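Local coordinates for protein octopine dehydrogenase (Pecten maximus, PDB 3C7A) that catalyses the NADH-dependent reductive condensation of L-arginine with pyruvate to D-octopine, and the reverse oxidation, at residues A[3-8]-A[25-30]; A[48-53]-A[66-71]; A[94-99]-A[122-127]; A[106-111]-A[133-138]. One frame throughout, in Å; residues are numbered along the deposited sequence.

Contact 1: residues A[3-8]-A[25-30]. With EDO (1,2-ethanediol), chain G.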
# COMPACT_ATOMS: atom_id res chain seq x y z
N VAL A 3 -13.26 -2.84 23.82
CA VAL A 3 -12.25 -3.16 22.80
C VAL A 3 -11.22 -2.04 22.74
O VAL A 3 -11.58 -0.86 22.61
CB VAL A 3 -12.90 -3.38 21.40
CG1 VAL A 3 -11.85 -3.75 20.36
CG2 VAL A 3 -13.98 -4.46 21.46
N LYS A 4 -9.94 -2.40 22.84
CA LYS A 4 -8.84 -1.43 22.89
C LYS A 4 -8.04 -1.39 21.58
O LYS A 4 -7.57 -2.42 21.10
CB LYS A 4 -7.93 -1.72 24.09
CG LYS A 4 -8.62 -1.53 25.44
CD LYS A 4 -7.88 -2.22 26.57
CE LYS A 4 -8.67 -2.09 27.87
NZ LYS A 4 -8.00 -2.75 29.02
N VAL A 5 -7.90 -0.18 21.02
CA VAL A 5 -7.32 0.03 19.68
C VAL A 5 -6.18 1.07 19.69
O VAL A 5 -6.33 2.16 20.23
CB VAL A 5 -8.41 0.48 18.66
CG1 VAL A 5 -7.84 0.64 17.25
CG2 VAL A 5 -9.59 -0.50 18.64
N CYS A 6 -5.04 0.71 19.08
CA CYS A 6 -3.91 1.64 18.90
C CYS A 6 -3.70 2.01 17.42
O CYS A 6 -3.54 1.13 16.57
CB CYS A 6 -2.62 1.05 19.49
SG CYS A 6 -1.10 2.05 19.26
N VAL A 7 -3.69 3.31 17.14
CA VAL A 7 -3.45 3.84 15.79
C VAL A 7 -2.03 4.42 15.68
O VAL A 7 -1.63 5.24 16.51
CB VAL A 7 -4.50 4.94 15.41
CG1 VAL A 7 -4.27 5.45 13.99
CG2 VAL A 7 -5.93 4.43 15.57
N CYS A 8 -1.29 4.00 14.66
CA CYS A 8 0.10 4.44 14.44
C CYS A 8 0.21 5.45 13.28
O CYS A 8 -0.11 5.11 12.14
CB CYS A 8 1.02 3.24 14.20
SG CYS A 8 1.08 1.98 15.53
N ASP A 25 -19.54 3.59 20.80
CA ASP A 25 -19.76 3.11 22.17
C ASP A 25 -19.02 1.81 22.45
O ASP A 25 -19.11 0.85 21.68
CB ASP A 25 -21.26 2.92 22.44
CG ASP A 25 -22.01 4.24 22.61
OD1 ASP A 25 -21.41 5.24 23.05
OD2 ASP A 25 -23.22 4.27 22.30
N GLY A 26 -18.27 1.78 23.56
CA GLY A 26 -17.53 0.59 23.99
C GLY A 26 -16.14 0.42 23.40
O GLY A 26 -15.64 -0.71 23.32
N VAL A 27 -15.52 1.52 22.99
CA VAL A 27 -14.18 1.51 22.39
C VAL A 27 -13.25 2.54 23.05
O VAL A 27 -13.67 3.67 23.32
CB VAL A 27 -14.24 1.75 20.84
CG1 VAL A 27 -12.85 1.73 20.21
CG2 VAL A 27 -15.14 0.72 20.15
N GLU A 28 -12.00 2.15 23.29
CA GLU A 28 -10.96 3.03 23.83
C GLU A 28 -9.79 3.16 22.83
O GLU A 28 -9.21 2.15 22.41
CB GLU A 28 -10.46 2.52 25.19
CG GLU A 28 -9.33 3.33 25.82
CD GLU A 28 -8.74 2.67 27.07
OE1 GLU A 28 -9.45 2.60 28.10
OE2 GLU A 28 -7.57 2.25 27.02
N VAL A 29 -9.44 4.40 22.47
CA VAL A 29 -8.43 4.67 21.43
C VAL A 29 -7.15 5.32 21.98
O VAL A 29 -7.22 6.29 22.74
CB VAL A 29 -9.02 5.55 20.28
CG1 VAL A 29 -7.95 5.90 19.24
CG2 VAL A 29 -10.20 4.87 19.61
N ARG A 30 -6.00 4.79 21.58
CA ARG A 30 -4.69 5.38 21.88
C ARG A 30 -3.91 5.69 20.59
O ARG A 30 -3.91 4.89 19.66
CB ARG A 30 -3.86 4.44 22.77
CG ARG A 30 -4.52 4.11 24.10
CD ARG A 30 -3.55 3.47 25.09
NE ARG A 30 -3.29 2.06 24.80
CZ ARG A 30 -4.11 1.05 25.11
NH1 ARG A 30 -5.28 1.29 25.70
NH2 ARG A 30 -3.76 -0.19 24.81
C1 EDO G . -3.57 4.65 28.71
O1 EDO G . -4.19 5.80 29.31
C2 EDO G . -4.03 3.39 29.43
O2 EDO G . -5.45 3.27 29.32
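Val5 and Val27 meet side on, CG2 of Val5 lying 4.3 Å from CG1 of Val27, on the valine-lined face of two parallel strands; Val7 CG2 and Val29 CG1 touch further along. Strands 3-8 and 27-32, with helix 12-21 between them, form the first beta-alpha-beta crossover of a Rossmann-type dinucleotide-binding domain. Val7 also packs against Leu17 and Ser18 of that helix. The face bearing Lys4, Glu28 and Arg30 is polar. Glu28 runs out extended, its CG anti to the backbone N (chi1 177°), while Arg30 bends at chi3 (-77°) and leans across strand 3-8, its NH1 also turning back toward Glu28. This brings Arg30 NH1 within 2.8 Å of Glu28 OE2 in a salt bridge, with the carboxylate carbon at the guanidinium edge and in its plane. Lys4 covers the pair with its aliphatic part, its CG 4.2 Å from Glu28 OE2, and its amino group makes no direct bond to that carboxylate. An ethanediol gives OE2 a further weak hydrogen bond, and Arg30 NE is held by Ala79 O. Between the two faces runs a ladder of five backbone bonds, from Val3 N to Gly26 O at 3.2 Å up to Val7 N to Arg30 O at 3.0 Å. The chemistry is thus two-sided: branched hydrocarbon seals the helix side, whereas Arg30 probably stabilises the ionised form of Glu28 on the other.

Contact 2: residues A[48-53]-A[66-71]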
# COMPACT_ATOMS: atom_id res chain seq x y z
N ALA A 48 -8.55 21.56 25.22
CA ALA A 48 -9.73 20.95 25.84
C ALA A 48 -10.88 20.69 24.85
O ALA A 48 -11.94 20.22 25.24
CB ALA A 48 -10.21 21.80 27.01
N ASP A 49 -10.65 21.00 23.57
CA ASP A 49 -11.68 20.89 22.53
C ASP A 49 -11.80 19.48 21.94
O ASP A 49 -11.01 18.59 22.27
CB ASP A 49 -11.43 21.92 21.41
CG ASP A 49 -11.47 23.36 21.91
OD1 ASP A 49 -12.18 23.65 22.90
OD2 ASP A 49 -10.80 24.22 21.29
N GLU A 50 -12.80 19.29 21.07
CA GLU A 50 -13.05 18.01 20.39
C GLU A 50 -12.53 18.01 18.95
O GLU A 50 -12.50 19.06 18.30
CB GLU A 50 -14.55 17.69 20.39
CG GLU A 50 -15.17 17.42 21.76
CD GLU A 50 -16.65 17.05 21.68
OE1 GLU A 50 -17.45 17.87 21.17
OE2 GLU A 50 -17.01 15.95 22.14
N LEU A 51 -12.12 16.84 18.47
CA LEU A 51 -11.67 16.66 17.08
C LEU A 51 -12.86 16.52 16.13
O LEU A 51 -13.81 15.80 16.43
CB LEU A 51 -10.75 15.43 16.98
CG LEU A 51 -10.03 15.11 15.66
CD1 LEU A 51 -8.88 16.07 15.39
CD2 LEU A 51 -9.53 13.67 15.67
N THR A 52 -12.80 17.21 14.99
CA THR A 52 -13.93 17.28 14.05
C THR A 52 -13.63 16.68 12.67
O THR A 52 -12.62 17.02 12.04
CB THR A 52 -14.43 18.75 13.88
OG1 THR A 52 -14.59 19.37 15.16
CG2 THR A 52 -15.77 18.79 13.14
N VAL A 53 -14.51 15.79 12.21
CA VAL A 53 -14.44 15.20 10.87
C VAL A 53 -15.66 15.63 10.04
O VAL A 53 -16.80 15.40 10.44
CB VAL A 53 -14.36 13.64 10.92
CG1 VAL A 53 -14.25 13.06 9.51
CG2 VAL A 53 -13.18 13.17 11.77
N LYS A 66 -17.81 14.46 16.01
CA LYS A 66 -16.93 14.98 17.07
C LYS A 66 -16.63 13.96 18.17
O LYS A 66 -17.53 13.28 18.66
CB LYS A 66 -17.54 16.25 17.69
CG LYS A 66 -17.61 17.45 16.76
CD LYS A 66 -18.12 18.69 17.48
CE LYS A 66 -18.17 19.89 16.55
NZ LYS A 66 -18.54 21.14 17.27
N SER A 67 -15.35 13.86 18.56
CA SER A 67 -14.90 12.92 19.60
C SER A 67 -13.55 13.32 20.23
O SER A 67 -12.90 14.27 19.79
CB SER A 67 -14.81 11.49 19.03
OG SER A 67 -13.85 11.41 18.00
N ARG A 68 -13.14 12.58 21.26
CA ARG A 68 -11.86 12.79 21.95
C ARG A 68 -11.16 11.47 22.32
O ARG A 68 -11.73 10.66 23.06
CB ARG A 68 -12.05 13.65 23.21
CG ARG A 68 -11.97 15.15 22.98
CD ARG A 68 -12.31 15.95 24.25
NE ARG A 68 -11.34 15.75 25.33
CZ ARG A 68 -10.24 16.48 25.52
NH1 ARG A 68 -9.94 17.47 24.69
NH2 ARG A 68 -9.43 16.22 26.54
N PRO A 69 -9.93 11.25 21.81
CA PRO A 69 -9.13 10.07 22.15
C PRO A 69 -8.65 10.07 23.61
O PRO A 69 -8.59 11.12 24.25
CB PRO A 69 -7.92 10.17 21.21
CG PRO A 69 -8.32 11.17 20.16
CD PRO A 69 -9.23 12.12 20.85
N LYS A 70 -8.31 8.88 24.12
CA LYS A 70 -7.85 8.70 25.50
C LYS A 70 -6.47 9.32 25.76
O LYS A 70 -6.28 10.03 26.75
CB LYS A 70 -7.87 7.21 25.88
CG LYS A 70 -7.39 6.88 27.30
CD LYS A 70 -8.46 7.17 28.35
CE LYS A 70 -7.96 6.85 29.75
NZ LYS A 70 -8.97 7.22 30.79
N VAL A 71 -5.51 9.04 24.87
CA VAL A 71 -4.14 9.55 25.01
C VAL A 71 -3.41 9.67 23.66
O VAL A 71 -3.64 8.88 22.75
CB VAL A 71 -3.31 8.70 26.04
CG1 VAL A 71 -3.05 7.28 25.53
CG2 VAL A 71 -2.00 9.40 26.43
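Leu51 and Ser67 form the antiparallel hydrogen-bonded pair at the open end of the hairpin made by strands 51-56 and 62-67. Of its two backbone bonds, Leu51 N to Ser67 O measures 3.0 Å and the return bond, Ser67 N to Leu51 O, 3.3 Å. Thr52 and Lys66 follow as a non-hydrogen-bonded pair, where Lys66 CA gives a CA-H...O contact to Leu51 O. The side-chain hydrogen bond comes from Arg68: its chain bends at chi3 (65°) and NH1 reaches Asp49 O at 2.9 Å, the oxygen lying at the guanidinium edge, 2° out of its plane. NH1 also has a weak bond to Gly47 O. Van der Waals packing supplies the rest. Glu50 crosses both Lys66 and Arg68 at about a right angle, its CG 4.1 Å from Arg68 CD and its OE1 3.8 Å from Lys66 CD. Lys66 lies alongside Thr52, pointing the same way, with CE 3.9 Å from OG1. Asp49 is paired with Arg155, whereas the Glu50 carboxylate stops short of the charged ends of Lys66 and Arg68. Direct charge pairing therefore probably contributes little, though a long-range attraction remains possible; carbonyl oxygens, including Asp49 O, which takes one N-H from Arg68, join the strand ends.

Contact 3: residues A[94-99]-A[122-127]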
# COMPACT_ATOMS: atom_id res chain seq x y z
N ALA A 94 8.32 4.13 6.76
CA ALA A 94 8.24 4.34 8.21
C ALA A 94 7.81 3.09 9.00
O ALA A 94 7.75 3.13 10.24
CB ALA A 94 7.32 5.52 8.52
N HIS A 95 7.51 1.99 8.30
CA HIS A 95 7.04 0.76 8.94
C HIS A 95 8.07 0.08 9.85
O HIS A 95 7.71 -0.45 10.91
CB HIS A 95 6.48 -0.24 7.91
CG HIS A 95 5.16 0.16 7.31
ND1 HIS A 95 4.69 -0.37 6.13
CD2 HIS A 95 4.23 1.05 7.73
CE1 HIS A 95 3.52 0.16 5.85
NE2 HIS A 95 3.21 1.03 6.80
N GLU A 96 9.34 0.10 9.44
CA GLU A 96 10.44 -0.52 10.20
C GLU A 96 10.53 -0.01 11.65
O GLU A 96 10.75 -0.80 12.57
CB GLU A 96 11.79 -0.32 9.48
CG GLU A 96 12.95 -1.11 10.10
CD GLU A 96 14.31 -0.78 9.47
OE1 GLU A 96 14.64 0.41 9.33
OE2 GLU A 96 15.05 -1.73 9.13
N GLY A 97 10.35 1.30 11.82
CA GLY A 97 10.41 1.93 13.14
C GLY A 97 9.34 1.48 14.12
O GLY A 97 9.61 1.34 15.32
N TYR A 98 8.13 1.26 13.62
CA TYR A 98 7.00 0.84 14.46
C TYR A 98 7.08 -0.63 14.90
O TYR A 98 6.70 -0.94 16.04
CB TYR A 98 5.65 1.15 13.78
CG TYR A 98 5.31 2.63 13.77
CD1 TYR A 98 4.82 3.26 14.91
CD2 TYR A 98 5.49 3.39 12.61
CE1 TYR A 98 4.51 4.62 14.90
CE2 TYR A 98 5.18 4.76 12.60
CZ TYR A 98 4.69 5.36 13.74
OH TYR A 98 4.39 6.71 13.73
N PHE A 99 7.56 -1.50 14.02
CA PHE A 99 7.76 -2.92 14.36
C PHE A 99 8.81 -3.12 15.47
O PHE A 99 8.63 -3.96 16.36
CB PHE A 99 8.14 -3.75 13.12
CG PHE A 99 6.98 -4.07 12.20
CD1 PHE A 99 5.81 -4.64 12.70
CD2 PHE A 99 7.08 -3.84 10.83
CE1 PHE A 99 4.74 -4.95 11.84
CE2 PHE A 99 6.03 -4.15 9.97
CZ PHE A 99 4.85 -4.70 10.48
N GLU A 122 4.44 -8.78 5.13
CA GLU A 122 4.50 -10.01 5.94
C GLU A 122 5.92 -10.51 6.21
O GLU A 122 6.21 -11.01 7.30
CB GLU A 122 3.65 -11.13 5.31
CG GLU A 122 2.14 -10.84 5.24
CD GLU A 122 1.71 -10.13 3.95
OE1 GLU A 122 2.58 -9.72 3.16
OE2 GLU A 122 0.48 -9.99 3.74
N PHE A 123 6.80 -10.39 5.21
CA PHE A 123 8.21 -10.80 5.36
C PHE A 123 8.94 -9.98 6.43
O PHE A 123 9.73 -10.53 7.21
CB PHE A 123 8.98 -10.71 4.03
CG PHE A 123 8.35 -11.47 2.88
CD1 PHE A 123 7.84 -12.76 3.06
CD2 PHE A 123 8.31 -10.91 1.60
CE1 PHE A 123 7.27 -13.46 1.99
CE2 PHE A 123 7.75 -11.61 0.53
CZ PHE A 123 7.23 -12.89 0.72
N GLN A 124 8.66 -8.68 6.46
CA GLN A 124 9.28 -7.74 7.41
C GLN A 124 8.84 -8.00 8.86
O GLN A 124 9.67 -7.96 9.77
CB GLN A 124 8.96 -6.29 7.00
CG GLN A 124 9.67 -5.20 7.82
CD GLN A 124 9.39 -3.79 7.31
OE1 GLN A 124 8.24 -3.40 7.09
NE2 GLN A 124 10.45 -3.01 7.13
N CYS A 125 7.55 -8.26 9.05
CA CYS A 125 6.98 -8.56 10.37
C CYS A 125 7.58 -9.83 10.99
O CYS A 125 7.88 -9.87 12.18
CB CYS A 125 5.45 -8.69 10.27
SG CYS A 125 4.56 -8.86 11.85
N ARG A 126 7.77 -10.86 10.16
CA ARG A 126 8.34 -12.14 10.59
C ARG A 126 9.79 -12.01 11.07
O ARG A 126 10.18 -12.62 12.07
CB ARG A 126 8.25 -13.19 9.47
CG ARG A 126 6.87 -13.83 9.31
CD ARG A 126 6.77 -14.63 8.01
NE ARG A 126 5.64 -15.56 8.01
CZ ARG A 126 5.18 -16.20 6.93
NH1 ARG A 126 5.73 -16.02 5.74
NH2 ARG A 126 4.14 -17.03 7.05
N ASP A 127 10.58 -11.20 10.36
CA ASP A 127 12.00 -11.00 10.67
C ASP A 127 12.23 -10.30 12.02
O ASP A 127 13.10 -10.69 12.79
CB ASP A 127 12.69 -10.21 9.55
CG ASP A 127 14.19 -10.05 9.77
OD1 ASP A 127 14.94 -11.03 9.58
OD2 ASP A 127 14.62 -8.93 10.14
O HOH W 1 10.08 0.18 6.31
O HOH W 2 13.47 -4.04 7.36
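The amide oxygen of Gln124 is aimed at the rim of the Phe99 ring, in the ring plane, with OE1 3.7 Å from Phe99 CE2. The pair sits between helices 95-102 and 121-129 of the Rossmann-type dinucleotide-binding domain; the local helix axes stay 10.5 Å apart at 33°, so long side chains must span the gap. Gln124 does so fully extended, CG anti to the backbone N (chi1 -174°). Ring and amide planes stand 63° apart. OE1 also touches His95 CB and takes a hydrogen bond from Arg381, which satisfies this buried oxygen. The other end of the amide, NE2, lies over Glu96 CB and donates to two waters. One, weakly bound to NE2, also accepts from Glu96 N; the second accepts from NE2 at 3.2 Å and gives a weak bond to Glu96 OE2. These waters bridge the helices on one side, and Arg381, which also bonds His95 ND1 weakly, does so on another. The His95 side chain comes about 6 Å from that of Gln118, a pyruvate-binding residue. Cys125 CA covers one face of the Phe99 ring. An alanine in place of Phe99 is likely to open a gap between the helices, leaving Cys125 and the Gln124 amide without the ring they pack against. The Cys125 sulfur sits obliquely over that ring, SG 4.7 Å from its centroid and 3.9 Å from CE1.

Contact 4: residues A[106-111]-A[133-138]. With EDO (1,2-ethanediol), chain D.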
# COMPACT_ATOMS: atom_id res chain seq x y z
N VAL A 106 3.82 -6.32 22.87
CA VAL A 106 2.64 -6.88 22.18
C VAL A 106 2.23 -8.27 22.71
O VAL A 106 3.09 -9.14 22.91
CB VAL A 106 2.84 -6.87 20.63
CG1 VAL A 106 4.01 -7.76 20.20
CG2 VAL A 106 1.55 -7.26 19.89
N GLN A 107 0.93 -8.47 22.94
CA GLN A 107 0.41 -9.74 23.49
C GLN A 107 0.12 -10.81 22.42
O GLN A 107 -0.06 -10.49 21.24
CB GLN A 107 -0.81 -9.51 24.40
CG GLN A 107 -2.10 -9.06 23.70
CD GLN A 107 -3.31 -9.01 24.64
OE1 GLN A 107 -3.45 -9.84 25.54
NE2 GLN A 107 -4.20 -8.05 24.42
N ASP A 108 0.07 -12.07 22.85
CA ASP A 108 -0.14 -13.23 21.97
C ASP A 108 -1.40 -13.16 21.10
O ASP A 108 -1.39 -13.59 19.94
CB ASP A 108 -0.14 -14.54 22.77
CG ASP A 108 1.27 -15.07 23.08
OD1 ASP A 108 2.27 -14.39 22.75
OD2 ASP A 108 1.37 -16.17 23.66
N SER A 109 -2.49 -12.61 21.65
CA SER A 109 -3.79 -12.61 20.97
C SER A 109 -4.09 -11.35 20.13
O SER A 109 -5.25 -11.09 19.79
CB SER A 109 -4.92 -12.86 21.98
OG SER A 109 -5.12 -11.73 22.83
N ALA A 110 -3.05 -10.60 19.77
CA ALA A 110 -3.22 -9.34 19.03
C ALA A 110 -3.44 -9.54 17.52
O ALA A 110 -2.96 -10.50 16.93
CB ALA A 110 -2.03 -8.42 19.27
N LEU A 111 -4.18 -8.60 16.92
CA LEU A 111 -4.40 -8.55 15.47
C LEU A 111 -3.71 -7.33 14.86
O LEU A 111 -4.04 -6.19 15.20
CB LEU A 111 -5.91 -8.53 15.15
CG LEU A 111 -6.41 -8.33 13.71
CD1 LEU A 111 -6.15 -9.56 12.84
CD2 LEU A 111 -7.88 -7.97 13.69
N ALA A 133 5.69 -13.96 15.95
CA ALA A 133 4.95 -13.82 14.69
C ALA A 133 4.10 -15.04 14.31
O ALA A 133 3.23 -14.95 13.43
CB ALA A 133 5.90 -13.44 13.55
N ALA A 134 4.35 -16.17 14.96
CA ALA A 134 3.58 -17.40 14.73
C ALA A 134 2.34 -17.50 15.63
O ALA A 134 1.49 -18.38 15.42
CB ALA A 134 4.47 -18.63 14.89
N ALA A 135 2.24 -16.61 16.61
CA ALA A 135 1.11 -16.58 17.54
C ALA A 135 0.01 -15.59 17.12
O ALA A 135 -1.18 -15.91 17.22
CB ALA A 135 1.59 -16.29 18.96
N VAL A 136 0.42 -14.41 16.65
CA VAL A 136 -0.52 -13.36 16.21
C VAL A 136 -1.09 -13.60 14.80
O VAL A 136 -0.72 -14.58 14.14
CB VAL A 136 0.13 -11.94 16.28
CG1 VAL A 136 0.57 -11.60 17.70
CG2 VAL A 136 1.32 -11.82 15.31
N SER A 137 -1.99 -12.71 14.36
CA SER A 137 -2.54 -12.73 12.99
C SER A 137 -2.13 -11.48 12.18
O SER A 137 -1.91 -10.41 12.76
CB SER A 137 -4.07 -12.84 13.03
OG SER A 137 -4.50 -14.09 13.53
N MET A 138 -2.04 -11.63 10.86
CA MET A 138 -1.62 -10.53 9.96
C MET A 138 -2.66 -10.25 8.84
O MET A 138 -3.00 -11.15 8.07
CB MET A 138 -0.23 -10.83 9.35
CG MET A 138 0.93 -10.89 10.38
SD MET A 138 2.55 -11.42 9.73
CE MET A 138 2.33 -13.20 9.62
C1 EDO D . 2.46 -11.65 26.09
O1 EDO D . 3.32 -11.37 27.20
C2 EDO D . 1.92 -13.07 26.20
O2 EDO D . 0.49 -13.03 26.16
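The carboxylate of Asp108 is covered on both faces: the methyl of Ala135 lies over one, CB 4.3 Å from OD1, and C2 of a bound ethanediol over the other, 3.8 Å from CG. Its charge is met by Lys132, which forms a salt bridge to OD1 and also bonds Val106 O. Asp108 N makes a weak bond to the same ethanediol, probably a crystallisation additive. The type I turn from Gln107 to Ala110 turns the carbonyls of Gln107, Asp108 and Ala110 toward Val136. With CG1 anti to the carbonyl carbon (chi1 -60°), Val136 puts this methyl 3.6 Å from Asp108 O and 3.8 Å from Gln107 O, while its CB sits 3.5 Å from Ala110 O. Beyond the turn, Leu111 and Ser137 pair in parallel at the start of strands 111-114 and 137-141, and Leu111 CD1 packs on Ser137 CB at 3.9 Å. Ser137 bonds Ile112, the next residue of strand 111-114, while Leu111 bonds Val86 of strand 85-88. The contact thus joins the turn before one central strand to the entry of the next by the C-H groups of Val136 set against carbonyl oxygens, while backbone bonding between the strands begins at Ser137 and Ile112.

From the N terminus, contact 1 closes the crossover around helix 12-21, and contact 2 then closes a hairpin; the two stand in series. They meet where Val29 O probably accepts a bond from Lys70 N, as the chain leaving the hairpin returns beside strand 27-32. Contacts 3 and 4 cross, in the order 94-99, 106-111, 122-127, 133-138: contact 3 brings helices 95-102 and 121-129 together around the intervening strand 111-114, and contact 4 closes the crossover through helix 121-129. Cys125 SG touching Met138 SD joins them, packing helix on strand. Cys8 against Tyr98 links contacts 1 and 3. Contacts 1, 2 and 4 all belong to one sheet; contact 3 belongs to helices beside it.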